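Local coordinates for BB0689 (Borrelia burgdorferi, PDB 4D53), which is an outer surface lipoprotein of the Lyme disease spirochaete with a bacterial CAP domain, its precise molecular role remaining unassigned, at residues I15-I20 with T37-A42; E22-K25 with L29-L32; M65-K70 with T78-A83; K102-N107 with V129-R134; G115-L118 with I124-F127. One frame throughout, in Å; residues are numbered along the deposited sequence.

Interaction 1 of 5, residues I15-I20 with T37-A42; sequences ILYSEI and TLEKVA
Y17 of helix 10-26 and E39 of helix 36-52 meet obliquely, phenol hydroxyl to carboxylate oxygen, across the flank of the CAP-domain alpha-beta-alpha sandwich, where the two helices cover opposite faces of the central sheet. The backbones stay well apart, with 11.6 Å between the CA atoms of Y17 and E39, and only these two long side chains span the gap.

The polar part of the contact is a single hydrogen bond. Y17 OH donates to E39 OE2 over a short 2.5 Å, using the anti lone pair of that oxygen, the one turned away from OE1. The same hydroxyl accepts the backbone N-H of G115 in strand 112-119, so it is gripped from two directions and links both helices to the strand between them.

The van der Waals part is small and follows from the bond. E39 OE2 lies at the edge of the tyrosine ring, near its plane, 3.3 Å from Y17 CE2, and ring and carboxylate planes are 28° apart. Both side chains leave their helices with CG anti to the carbonyl carbon (chi1 -75° in Y17, -78° in E39). Beyond CG the glutamate runs extended, which carries its carboxylate out to the phenol. On the way its methylene also comes close to the hydroxyl, E39 CG lying 3.1 Å from Y17 OH.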
# COMPACT_ATOMS: atom_id res chain seq x y z
N ILE A 15 2.20 -11.86 -4.73
CA ILE A 15 2.84 -11.54 -6.00
C ILE A 15 3.41 -10.13 -5.94
O ILE A 15 4.58 -9.87 -6.35
CB ILE A 15 1.90 -11.83 -7.16
CG1 ILE A 15 1.71 -13.34 -7.35
CG2 ILE A 15 2.35 -11.21 -8.52
CD1 ILE A 15 0.45 -13.63 -8.17
N LEU A 16 2.59 -9.18 -5.52
CA LEU A 16 3.03 -7.79 -5.50
C LEU A 16 4.23 -7.58 -4.57
O LEU A 16 5.17 -6.90 -4.94
CB LEU A 16 1.92 -6.87 -5.07
CG LEU A 16 2.26 -5.37 -5.01
CD1 LEU A 16 2.77 -4.93 -6.39
CD2 LEU A 16 1.01 -4.56 -4.64
N TYR A 17 4.18 -8.12 -3.35
CA TYR A 17 5.31 -8.02 -2.42
C TYR A 17 6.59 -8.56 -3.05
O TYR A 17 7.70 -7.96 -2.96
CB TYR A 17 4.96 -8.79 -1.10
CG TYR A 17 3.99 -8.18 -0.12
CD1 TYR A 17 3.97 -6.82 0.19
CD2 TYR A 17 3.05 -8.99 0.53
CE1 TYR A 17 3.14 -6.31 1.13
CE2 TYR A 17 2.21 -8.50 1.47
CZ TYR A 17 2.23 -7.17 1.77
OH TYR A 17 1.37 -6.71 2.74
N SER A 18 6.45 -9.68 -3.68
CA SER A 18 7.59 -10.33 -4.39
C SER A 18 8.20 -9.51 -5.53
O SER A 18 9.42 -9.37 -5.64
CB SER A 18 7.12 -11.71 -4.87
OG SER A 18 8.22 -12.32 -5.52
N GLU A 19 7.33 -8.88 -6.34
CA GLU A 19 7.75 -7.94 -7.36
C GLU A 19 8.45 -6.72 -6.79
O GLU A 19 9.55 -6.35 -7.28
CB GLU A 19 6.55 -7.52 -8.21
CG GLU A 19 7.05 -6.92 -9.48
CD GLU A 19 5.92 -6.52 -10.46
OE1 GLU A 19 4.73 -6.46 -10.09
OE2 GLU A 19 6.26 -6.34 -11.62
N ILE A 20 7.92 -6.12 -5.72
CA ILE A 20 8.56 -4.97 -5.14
C ILE A 20 9.93 -5.42 -4.55
O ILE A 20 10.94 -4.68 -4.65
CB ILE A 20 7.62 -4.31 -4.12
CG1 ILE A 20 6.43 -3.71 -4.85
CG2 ILE A 20 8.36 -3.31 -3.19
CD1 ILE A 20 5.35 -3.23 -3.88
N THR A 37 0.64 -4.74 11.32
CA THR A 37 -0.06 -3.51 11.56
C THR A 37 -0.27 -2.72 10.27
O THR A 37 -1.34 -2.14 10.07
CB THR A 37 0.65 -2.65 12.60
OG1 THR A 37 0.74 -3.41 13.80
CG2 THR A 37 -0.05 -1.42 12.94
N LEU A 38 0.78 -2.62 9.44
CA LEU A 38 0.65 -1.89 8.15
C LEU A 38 -0.38 -2.59 7.29
O LEU A 38 -1.17 -1.92 6.63
CB LEU A 38 1.97 -1.74 7.41
CG LEU A 38 3.00 -0.85 8.11
CD1 LEU A 38 4.25 -0.71 7.22
CD2 LEU A 38 2.47 0.53 8.45
N GLU A 39 -0.39 -3.92 7.26
CA GLU A 39 -1.38 -4.63 6.46
C GLU A 39 -2.82 -4.32 6.93
O GLU A 39 -3.73 -4.15 6.11
CB GLU A 39 -1.16 -6.14 6.47
CG GLU A 39 -0.03 -6.58 5.55
CD GLU A 39 -0.02 -8.05 5.28
OE1 GLU A 39 -0.34 -8.78 6.22
OE2 GLU A 39 0.37 -8.53 4.20
N LYS A 40 -3.00 -4.22 8.24
CA LYS A 40 -4.35 -3.95 8.81
C LYS A 40 -4.79 -2.51 8.46
O LYS A 40 -5.92 -2.31 8.02
CB LYS A 40 -4.35 -4.13 10.33
CG LYS A 40 -5.72 -3.93 11.00
CD LYS A 40 -5.70 -3.54 12.47
CE LYS A 40 -4.83 -4.44 13.31
NZ LYS A 40 -4.60 -3.82 14.66
N VAL A 41 -3.90 -1.55 8.61
CA VAL A 41 -4.20 -0.14 8.29
C VAL A 41 -4.53 -0.01 6.79
O VAL A 41 -5.48 0.68 6.44
CB VAL A 41 -3.05 0.78 8.72
CG1 VAL A 41 -3.28 2.24 8.35
CG2 VAL A 41 -2.84 0.69 10.25
N ALA A 42 -3.74 -0.65 5.92
CA ALA A 42 -3.96 -0.58 4.47
C ALA A 42 -5.29 -1.16 4.09
O ALA A 42 -5.98 -0.61 3.24
CB ALA A 42 -2.81 -1.28 3.72

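Interaction 2 of 5, residues E22-K25 with L29-L32; sequences ELRK and LNHL
The C-terminal end of helix 10-26 and the turn that leads from it to strand 33-34 are fastened together in this corner of the CAP domain by R24, which meets L29, N30 and L32. The chain reversal itself is marked by a backbone bond that spans five positions, from L29 N back to R24 O, at 2.9 Å.

The R24 side chain crosses L29 and L32 at about right angles and runs alongside N30. Its bend at chi3 (62°) turns the guanidinium side-on to N30, and R24 NE and NH2 both donate to the one backbone oxygen, N30 O, at 3.1 and 2.8 Å. That oxygen lies close to the guanidinium plane, and NE approaches it almost in line with the carbonyl bond. NH1 bonds L105 O and NH2 also bonds N107 O, so the buried cation is held by backbone carbonyls of the 29-32 loop and of the end of helix 99-105 with the residues just after it. The N30 amide stands nearly perpendicular to the guanidinium and sends its ND2 to T110 O.

Leucines pack above and below. L29 CB covers one guanidinium face near its rim, 4.0 Å from R24 NH2, while on the opposite face L32 presses a methyl, CD1, to within 3.4 Å of R24 NE.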
# COMPACT_ATOMS: atom_id res chain seq x y z
N GLU A 22 11.89 -7.80 -5.47
CA GLU A 22 12.87 -8.03 -6.56
C GLU A 22 13.41 -6.74 -7.15
O GLU A 22 14.61 -6.61 -7.41
CB GLU A 22 12.28 -8.94 -7.63
CG GLU A 22 13.37 -9.63 -8.42
CD GLU A 22 14.32 -10.46 -7.54
OE1 GLU A 22 13.98 -11.61 -7.25
OE2 GLU A 22 15.39 -9.95 -7.13
N LEU A 23 12.53 -5.79 -7.38
CA LEU A 23 12.94 -4.44 -7.75
C LEU A 23 13.91 -3.85 -6.77
O LEU A 23 15.00 -3.36 -7.16
CB LEU A 23 11.75 -3.49 -7.97
CG LEU A 23 12.04 -1.98 -8.01
CD1 LEU A 23 12.64 -1.67 -9.38
CD2 LEU A 23 10.71 -1.25 -7.85
N ARG A 24 13.60 -3.91 -5.47
CA ARG A 24 14.51 -3.28 -4.50
C ARG A 24 15.87 -4.04 -4.42
O ARG A 24 16.93 -3.41 -4.24
CB ARG A 24 13.85 -3.17 -3.16
CG ARG A 24 12.66 -2.19 -3.13
CD ARG A 24 11.93 -2.26 -1.81
NE ARG A 24 12.79 -1.87 -0.70
CZ ARG A 24 13.06 -0.65 -0.36
NH1 ARG A 24 12.49 0.35 -1.02
NH2 ARG A 24 13.96 -0.37 0.64
N LYS A 25 15.81 -5.35 -4.54
CA LYS A 25 16.99 -6.16 -4.50
C LYS A 25 17.94 -5.83 -5.67
O LYS A 25 19.15 -5.66 -5.48
CB LYS A 25 16.59 -7.61 -4.51
CG LYS A 25 17.82 -8.51 -4.50
CD LYS A 25 17.45 -9.95 -4.45
CE LYS A 25 18.70 -10.72 -4.03
NZ LYS A 25 18.47 -12.17 -4.08
N LEU A 29 18.83 -2.07 -2.55
CA LEU A 29 18.22 -1.34 -1.52
C LEU A 29 17.92 -2.27 -0.34
O LEU A 29 17.95 -3.49 -0.42
CB LEU A 29 16.88 -0.75 -2.03
CG LEU A 29 17.04 0.24 -3.16
CD1 LEU A 29 15.70 0.63 -3.79
CD2 LEU A 29 17.81 1.50 -2.78
N ASN A 30 17.49 -1.68 0.73
CA ASN A 30 17.22 -2.52 1.93
C ASN A 30 15.95 -3.38 1.82
O ASN A 30 14.94 -2.98 1.23
CB ASN A 30 17.21 -1.64 3.20
CG ASN A 30 16.16 -0.51 3.14
OD1 ASN A 30 16.25 0.36 2.28
ND2 ASN A 30 15.20 -0.50 4.07
N HIS A 31 16.03 -4.54 2.43
CA HIS A 31 14.94 -5.51 2.44
C HIS A 31 13.85 -5.10 3.42
O HIS A 31 14.08 -4.90 4.62
CB HIS A 31 15.44 -6.88 2.78
CG HIS A 31 14.39 -7.93 2.71
ND1 HIS A 31 13.83 -8.47 3.85
CD2 HIS A 31 13.77 -8.53 1.67
CE1 HIS A 31 12.93 -9.37 3.52
NE2 HIS A 31 12.89 -9.45 2.20
N LEU A 32 12.65 -4.97 2.87
CA LEU A 32 11.49 -4.64 3.66
C LEU A 32 10.81 -5.91 4.21
O LEU A 32 10.65 -6.91 3.47
CB LEU A 32 10.49 -3.85 2.80
CG LEU A 32 11.00 -2.54 2.23
CD1 LEU A 32 9.98 -1.97 1.25
CD2 LEU A 32 11.33 -1.57 3.34

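Interaction 3 of 5, residues M65-K70 with T78-A83; sequences MQRIHK and TREILA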
# COMPACT_ATOMS: atom_id res chain seq x y z
N MET A 65 0.20 8.79 8.27
CA MET A 65 0.81 8.63 9.65
C MET A 65 -0.22 8.48 10.76
O MET A 65 -0.13 7.61 11.62
CB MET A 65 1.77 9.78 10.01
CG MET A 65 2.56 9.53 11.31
SD MET A 65 4.28 9.06 11.00
CE MET A 65 4.92 10.54 10.21
N GLN A 66 -1.25 9.34 10.71
CA GLN A 66 -2.31 9.32 11.69
C GLN A 66 -3.08 8.04 11.63
O GLN A 66 -3.46 7.49 12.64
CB GLN A 66 -3.17 10.52 11.33
CG GLN A 66 -4.34 10.94 12.15
CD GLN A 66 -4.82 12.35 11.71
OE1 GLN A 66 -4.06 13.16 11.12
NE2 GLN A 66 -6.09 12.64 12.00
N ARG A 67 -3.32 7.50 10.42
CA ARG A 67 -4.04 6.26 10.30
C ARG A 67 -3.22 5.11 10.92
O ARG A 67 -3.77 4.21 11.50
CB ARG A 67 -4.37 5.93 8.83
CG ARG A 67 -5.49 6.81 8.35
CD ARG A 67 -6.07 6.45 7.02
NE ARG A 67 -5.12 6.59 5.95
CZ ARG A 67 -4.88 7.73 5.27
NH1 ARG A 67 -5.49 8.86 5.55
NH2 ARG A 67 -3.99 7.76 4.30
N ILE A 68 -1.91 5.13 10.72
CA ILE A 68 -1.07 4.09 11.32
C ILE A 68 -1.00 4.30 12.86
O ILE A 68 -1.07 3.31 13.61
CB ILE A 68 0.35 4.08 10.74
CG1 ILE A 68 0.29 3.72 9.23
CG2 ILE A 68 1.21 3.04 11.50
CD1 ILE A 68 1.52 4.07 8.45
N HIS A 69 -0.89 5.54 13.30
CA HIS A 69 -0.81 5.82 14.76
C HIS A 69 -2.05 5.45 15.53
O HIS A 69 -2.01 5.32 16.73
CB HIS A 69 -0.49 7.25 15.06
CG HIS A 69 0.94 7.56 14.89
ND1 HIS A 69 1.42 8.85 14.95
CD2 HIS A 69 1.99 6.77 14.59
CE1 HIS A 69 2.73 8.83 14.74
NE2 HIS A 69 3.09 7.58 14.50
N LYS A 70 -3.14 5.21 14.85
CA LYS A 70 -4.31 4.68 15.54
C LYS A 70 -4.08 3.31 16.12
O LYS A 70 -4.71 2.95 17.10
CB LYS A 70 -5.51 4.65 14.58
CG LYS A 70 -6.61 3.68 14.93
CD LYS A 70 -7.85 3.93 14.07
CE LYS A 70 -9.01 3.02 14.45
NZ LYS A 70 -10.12 3.18 13.45
N THR A 78 6.67 7.32 7.66
CA THR A 78 5.79 6.50 6.82
C THR A 78 5.57 7.04 5.40
O THR A 78 5.71 8.26 5.17
CB THR A 78 4.46 6.35 7.50
OG1 THR A 78 3.73 5.31 6.82
CG2 THR A 78 3.68 7.67 7.46
N ARG A 79 5.26 6.14 4.44
CA ARG A 79 4.81 6.55 3.08
C ARG A 79 3.64 5.70 2.65
O ARG A 79 3.55 4.53 3.08
CB ARG A 79 5.85 6.32 2.04
CG ARG A 79 7.08 7.16 2.31
CD ARG A 79 8.25 6.44 1.78
NE ARG A 79 9.50 7.15 2.09
CZ ARG A 79 9.86 8.26 1.49
NH1 ARG A 79 9.06 8.81 0.58
NH2 ARG A 79 11.05 8.79 1.74
N GLU A 80 2.85 6.24 1.73
CA GLU A 80 1.64 5.56 1.24
C GLU A 80 1.56 5.71 -0.25
O GLU A 80 1.73 6.86 -0.77
CB GLU A 80 0.41 6.18 1.87
CG GLU A 80 -0.90 5.61 1.29
CD GLU A 80 -2.12 6.18 2.02
OE1 GLU A 80 -2.59 7.30 1.63
OE2 GLU A 80 -2.59 5.50 2.96
N ILE A 81 1.30 4.62 -0.98
CA ILE A 81 0.98 4.69 -2.38
C ILE A 81 -0.37 4.02 -2.65
O ILE A 81 -0.65 2.96 -2.05
CB ILE A 81 2.09 4.08 -3.30
CG1 ILE A 81 2.40 2.66 -2.93
CG2 ILE A 81 3.45 4.90 -3.16
CD1 ILE A 81 3.44 1.88 -3.76
N LEU A 82 -1.13 4.59 -3.60
CA LEU A 82 -2.40 4.10 -4.00
C LEU A 82 -2.43 3.81 -5.44
O LEU A 82 -1.70 4.45 -6.22
CB LEU A 82 -3.47 5.17 -3.65
CG LEU A 82 -3.40 5.77 -2.25
CD1 LEU A 82 -4.34 6.93 -2.09
CD2 LEU A 82 -3.78 4.70 -1.19
N ALA A 83 -3.35 2.96 -5.87
CA ALA A 83 -3.67 2.72 -7.25
C ALA A 83 -5.11 2.25 -7.38
O ALA A 83 -5.63 1.61 -6.49
CB ALA A 83 -2.76 1.72 -7.93
O HOH W 1 -3.49 4.34 5.16
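A salt bridge beside a small apolar contact joins R67, M65 and I68 of helix 64-69 to E80 and T78 of the outer strand 75-84, near the surface of the CAP-domain sandwich. The short helix runs across the strand at 110°, with the two axes 9.3 Å apart, so only the helix side facing the strand takes part.

R67 comes in at about a right angle to the E80 side chain, guanidinium and carboxylate nearly coplanar (15°). R67 NH2 donates to E80 OE2 over 3.0 Å, reaching the syn side of that oxygen somewhat out of the carboxylate plane. A water reinforces the pair by accepting from R67 NE at 2.9 Å and donating to E80 OE2 at 2.6 Å. Each partner is held from outside as well: R67 NH1 bonds T62 OG1, Y45 makes a cation-pi contact with the arginine, and E80 OE1 is bonded to H57 ND1. A glutamate-histidine pair of this kind recalls the polar cavity of other CAP proteins, though no such role is established here.

T78 splits its two branches between the helix residues. T78 CG2 lies against M65, 3.8 Å from M65 CB, the side chains sliding past each other in opposite directions. T78 OG1, anti to the backbone N (chi1 -167°), bonds F131 O and also meets I68 tip to tip, 3.0 Å from I68 CD1.

Interaction 4 of 5, residues K102-N107 with V129-R134; sequences KEALIN and VLFGKR
A104, in the last turn of helix 99-105, is the first residue here to touch F131 of strand 125-134, and it does so in two ways. Its methyl approaches the ring, A104 CB lying 4.3 Å from F131 CE1, while its carbonyl oxygen, A104 O, sits over one ring face towards the rim, 3.8 Å from F131 CE2. The phenyl group thus packs against main chain as well as side chain at the point where the helix runs out.

L105 follows. Its CB is directed away from the strand, but the branch returns, so that L105 CD2 comes within 4.3 Å of F131 CZ at the far end of the ring. I106 is the first residue to leave helical backbone angles, although its N still bonds K102 O. The next backbone bond spans only three positions, N107 N to A104 O at 3.3 Å, and this turn brings N107 back towards the strand. The N107 amide then approaches the ring obliquely near F131 CD2, its plane 89° from that of the phenyl.

F131 can meet all three because its CG is anti to the carbonyl carbon (chi1 -57°), which projects the ring from the sheet into the helix end.

The buried contact seats the end of helix 99-105 on the face of the CAP-domain sheet opposite the one covered by helix 36-52. Around it, A104 also touches I81 of the adjoining strand 75-84, L105 packs on W95 and L96 of helix 91-96, and T110 adds a further neighbour to F131. L130, next to F131 in the strand, rests instead on V41 and A42 of helix 36-52.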
# COMPACT_ATOMS: atom_id res chain seq x y z
N LYS A 102 7.38 6.42 -7.47
CA LYS A 102 8.68 5.78 -7.59
C LYS A 102 9.53 6.03 -6.31
O LYS A 102 10.14 5.11 -5.83
CB LYS A 102 9.42 6.32 -8.81
CG LYS A 102 10.80 5.73 -8.97
CD LYS A 102 11.41 6.00 -10.33
CE LYS A 102 12.86 5.53 -10.36
NZ LYS A 102 13.32 5.57 -11.75
N GLU A 103 9.57 7.24 -5.83
CA GLU A 103 10.34 7.62 -4.62
C GLU A 103 9.99 6.69 -3.47
O GLU A 103 10.87 6.21 -2.75
CB GLU A 103 10.04 9.04 -4.23
CG GLU A 103 11.04 9.68 -3.31
CD GLU A 103 10.92 9.28 -1.87
OE1 GLU A 103 9.78 8.88 -1.44
OE2 GLU A 103 11.98 9.34 -1.17
N ALA A 104 8.69 6.42 -3.29
CA ALA A 104 8.28 5.46 -2.26
C ALA A 104 8.75 4.08 -2.50
O ALA A 104 9.26 3.41 -1.56
CB ALA A 104 6.74 5.55 -2.09
N LEU A 105 8.59 3.55 -3.72
CA LEU A 105 9.00 2.19 -4.00
C LEU A 105 10.48 1.94 -3.77
O LEU A 105 10.87 0.84 -3.39
CB LEU A 105 8.71 1.80 -5.43
CG LEU A 105 7.28 1.61 -5.87
CD1 LEU A 105 7.21 1.36 -7.40
CD2 LEU A 105 6.71 0.40 -5.13
N ILE A 106 11.31 2.93 -4.03
CA ILE A 106 12.75 2.73 -3.89
C ILE A 106 13.34 3.47 -2.64
O ILE A 106 14.55 3.73 -2.61
CB ILE A 106 13.52 3.13 -5.21
CG1 ILE A 106 13.42 4.62 -5.48
CG2 ILE A 106 13.03 2.27 -6.34
CD1 ILE A 106 14.40 5.10 -6.58
N ASN A 107 12.50 3.81 -1.67
CA ASN A 107 12.94 4.52 -0.47
C ASN A 107 13.92 3.67 0.40
O ASN A 107 13.84 2.45 0.43
CB ASN A 107 11.79 5.07 0.31
CG ASN A 107 11.19 4.09 1.26
OD1 ASN A 107 10.27 3.28 0.96
ND2 ASN A 107 11.81 4.05 2.43
N VAL A 129 -0.66 0.58 -0.46
CA VAL A 129 0.64 0.03 0.03
C VAL A 129 1.30 1.03 0.92
O VAL A 129 1.47 2.17 0.56
CB VAL A 129 1.54 -0.52 -1.08
CG1 VAL A 129 2.86 -1.08 -0.51
CG2 VAL A 129 0.80 -1.50 -1.98
N LEU A 130 1.62 0.62 2.15
CA LEU A 130 2.23 1.44 3.16
C LEU A 130 3.66 0.96 3.46
O LEU A 130 3.93 -0.23 3.43
CB LEU A 130 1.44 1.34 4.48
CG LEU A 130 -0.07 1.72 4.40
CD1 LEU A 130 -0.88 1.53 5.72
CD2 LEU A 130 -0.18 3.17 3.97
N PHE A 131 4.49 1.93 3.78
CA PHE A 131 5.87 1.74 4.16
C PHE A 131 6.08 2.45 5.47
O PHE A 131 5.52 3.57 5.73
CB PHE A 131 6.85 2.34 3.12
CG PHE A 131 6.69 1.81 1.72
CD1 PHE A 131 5.69 2.29 0.92
CD2 PHE A 131 7.54 0.88 1.21
CE1 PHE A 131 5.50 1.77 -0.34
CE2 PHE A 131 7.41 0.39 -0.06
CZ PHE A 131 6.35 0.81 -0.85
N GLY A 132 6.90 1.84 6.36
CA GLY A 132 7.10 2.45 7.65
C GLY A 132 8.41 2.07 8.37
O GLY A 132 9.02 1.07 8.07
N LYS A 133 8.78 2.90 9.33
CA LYS A 133 9.96 2.63 10.22
C LYS A 133 9.46 2.90 11.62
O LYS A 133 8.89 3.96 11.83
CB LYS A 133 11.05 3.61 9.84
CG LYS A 133 12.36 3.62 10.62
CD LYS A 133 12.98 2.26 10.70
CE LYS A 133 14.16 2.30 11.69
NZ LYS A 133 14.41 0.94 12.20
N ARG A 134 9.63 1.96 12.55
CA ARG A 134 9.40 2.20 13.99
C ARG A 134 10.54 2.86 14.73
O ARG A 134 11.69 2.60 14.41
CB ARG A 134 9.14 0.90 14.73
CG ARG A 134 7.73 0.40 14.57
CD ARG A 134 7.47 -0.87 15.36
NE ARG A 134 6.10 -1.35 15.15
CZ ARG A 134 5.74 -2.16 14.18
NH1 ARG A 134 6.65 -2.63 13.34
NH2 ARG A 134 4.48 -2.54 14.04

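Interaction 5 of 5, residues G115-L118 with I124-F127; sequences GYRL and IDIF
R117 lays its aliphatic chain over one face of the F127 ring, a CH-pi contact in which R117 CG stands 3.8 Å from the ring centroid. The chain is extended as far as NE, with CG anti to the backbone N (chi1 -173°), and this carries the guanidinium on past the ring edge; the two planes are only 19° apart, and R117 NE lies 3.4 Å from F127 CZ.

There it grips D125 side-on in a salt bridge, one nitrogen to each oxygen. R117 NE donates to D125 OD1 over 2.8 Å in a nearly straight bond (167°), approaching from above the carboxylate plane, while R117 NH2 reaches D125 OD2 on its syn side, somewhat out of the carboxylate plane. The charge has a second partner, since R117 NH1 pairs with D12.

On the other face of the sheet L118 and I126 sit side by side over helix 36-52, and L118 CD2 touches I124 CG2 at 3.8 Å. The backbones of L118 and I126 form an antiparallel hydrogen-bonded pair, with L118 N to I126 O and I126 N to L118 O both 2.8 Å; R117 and F127 form the adjacent non-hydrogen-bonded pair. This is a classic antiparallel beta hairpin, strands 112-119 and 125-134, inside the alpha-beta-alpha sandwich of the CAP domain.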
# COMPACT_ATOMS: atom_id res chain seq x y z
N GLY A 115 0.45 -4.01 2.69
CA GLY A 115 -0.58 -3.53 1.76
C GLY A 115 -1.76 -4.39 1.63
O GLY A 115 -1.87 -5.50 2.25
N TYR A 116 -2.66 -3.95 0.78
CA TYR A 116 -3.94 -4.66 0.58
C TYR A 116 -4.47 -4.29 -0.80
O TYR A 116 -4.31 -3.13 -1.26
CB TYR A 116 -4.95 -4.31 1.70
CG TYR A 116 -6.28 -5.08 1.56
CD1 TYR A 116 -6.37 -6.46 1.89
CD2 TYR A 116 -7.40 -4.48 1.00
CE1 TYR A 116 -7.57 -7.18 1.71
CE2 TYR A 116 -8.59 -5.20 0.85
CZ TYR A 116 -8.65 -6.55 1.19
OH TYR A 116 -9.87 -7.19 0.97
N ARG A 117 -5.11 -5.25 -1.46
CA ARG A 117 -5.83 -5.06 -2.68
C ARG A 117 -7.32 -5.32 -2.41
O ARG A 117 -7.72 -6.42 -2.07
CB ARG A 117 -5.32 -5.90 -3.82
CG ARG A 117 -5.97 -5.60 -5.16
CD ARG A 117 -5.81 -6.68 -6.20
NE ARG A 117 -6.12 -6.24 -7.56
CZ ARG A 117 -5.88 -6.93 -8.69
NH1 ARG A 117 -5.42 -8.17 -8.67
NH2 ARG A 117 -6.14 -6.42 -9.88
N LEU A 118 -8.11 -4.28 -2.57
CA LEU A 118 -9.61 -4.39 -2.59
C LEU A 118 -10.12 -4.65 -3.96
O LEU A 118 -9.86 -3.91 -4.93
CB LEU A 118 -10.23 -3.13 -1.98
CG LEU A 118 -11.76 -3.11 -2.14
CD1 LEU A 118 -12.37 -4.15 -1.20
CD2 LEU A 118 -12.21 -1.73 -1.76
N ILE A 124 -14.71 -2.65 -8.24
CA ILE A 124 -13.73 -1.86 -7.54
C ILE A 124 -12.42 -2.63 -7.49
O ILE A 124 -12.40 -3.89 -7.35
CB ILE A 124 -14.25 -1.50 -6.18
CG1 ILE A 124 -15.46 -0.60 -6.35
CG2 ILE A 124 -13.18 -0.83 -5.35
CD1 ILE A 124 -16.25 -0.44 -5.08
N ASP A 125 -11.32 -1.91 -7.76
CA ASP A 125 -9.96 -2.51 -7.75
C ASP A 125 -8.97 -1.50 -7.23
O ASP A 125 -8.49 -0.62 -8.04
CB ASP A 125 -9.58 -2.95 -9.13
CG ASP A 125 -8.24 -3.72 -9.20
OD1 ASP A 125 -7.44 -3.80 -8.21
OD2 ASP A 125 -7.91 -4.27 -10.29
N ILE A 126 -8.60 -1.61 -5.96
CA ILE A 126 -7.80 -0.58 -5.30
C ILE A 126 -6.62 -1.22 -4.61
O ILE A 126 -6.81 -2.18 -3.81
CB ILE A 126 -8.61 0.20 -4.28
CG1 ILE A 126 -9.75 1.01 -5.01
CG2 ILE A 126 -7.75 1.17 -3.49
CD1 ILE A 126 -10.68 1.73 -4.06
N PHE A 127 -5.42 -0.88 -4.82
CA PHE A 127 -4.18 -1.03 -4.01
C PHE A 127 -3.94 0.11 -3.06
O PHE A 127 -4.00 1.33 -3.43
CB PHE A 127 -2.98 -1.19 -4.93
CG PHE A 127 -3.01 -2.44 -5.77
CD1 PHE A 127 -2.58 -3.65 -5.25
CD2 PHE A 127 -3.48 -2.40 -7.07
CE1 PHE A 127 -2.62 -4.80 -6.02
CE2 PHE A 127 -3.51 -3.55 -7.84
CZ PHE A 127 -3.08 -4.75 -7.32

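From the N terminus, interaction 1 closes the first loop by joining helix 10-26 to helix 36-52, and interaction 2, at the end of the first helix, nests inside that loop. Interaction 3 follows in series and brings helix 64-69 to strand 75-84; it touches interaction 1 where L38 and V41 pack on I68. Interaction 4 then closes a wider loop from helix 99-105 to strand 125-134, enclosing the hairpin of interaction 5. None of the loops cross. Interactions 3, 4 and 5 share the sheet, R24 ties interaction 2 to the chain of interaction 4, and Y17 reaches G115 of interaction 5, so both helical layers are joined to the strands between them.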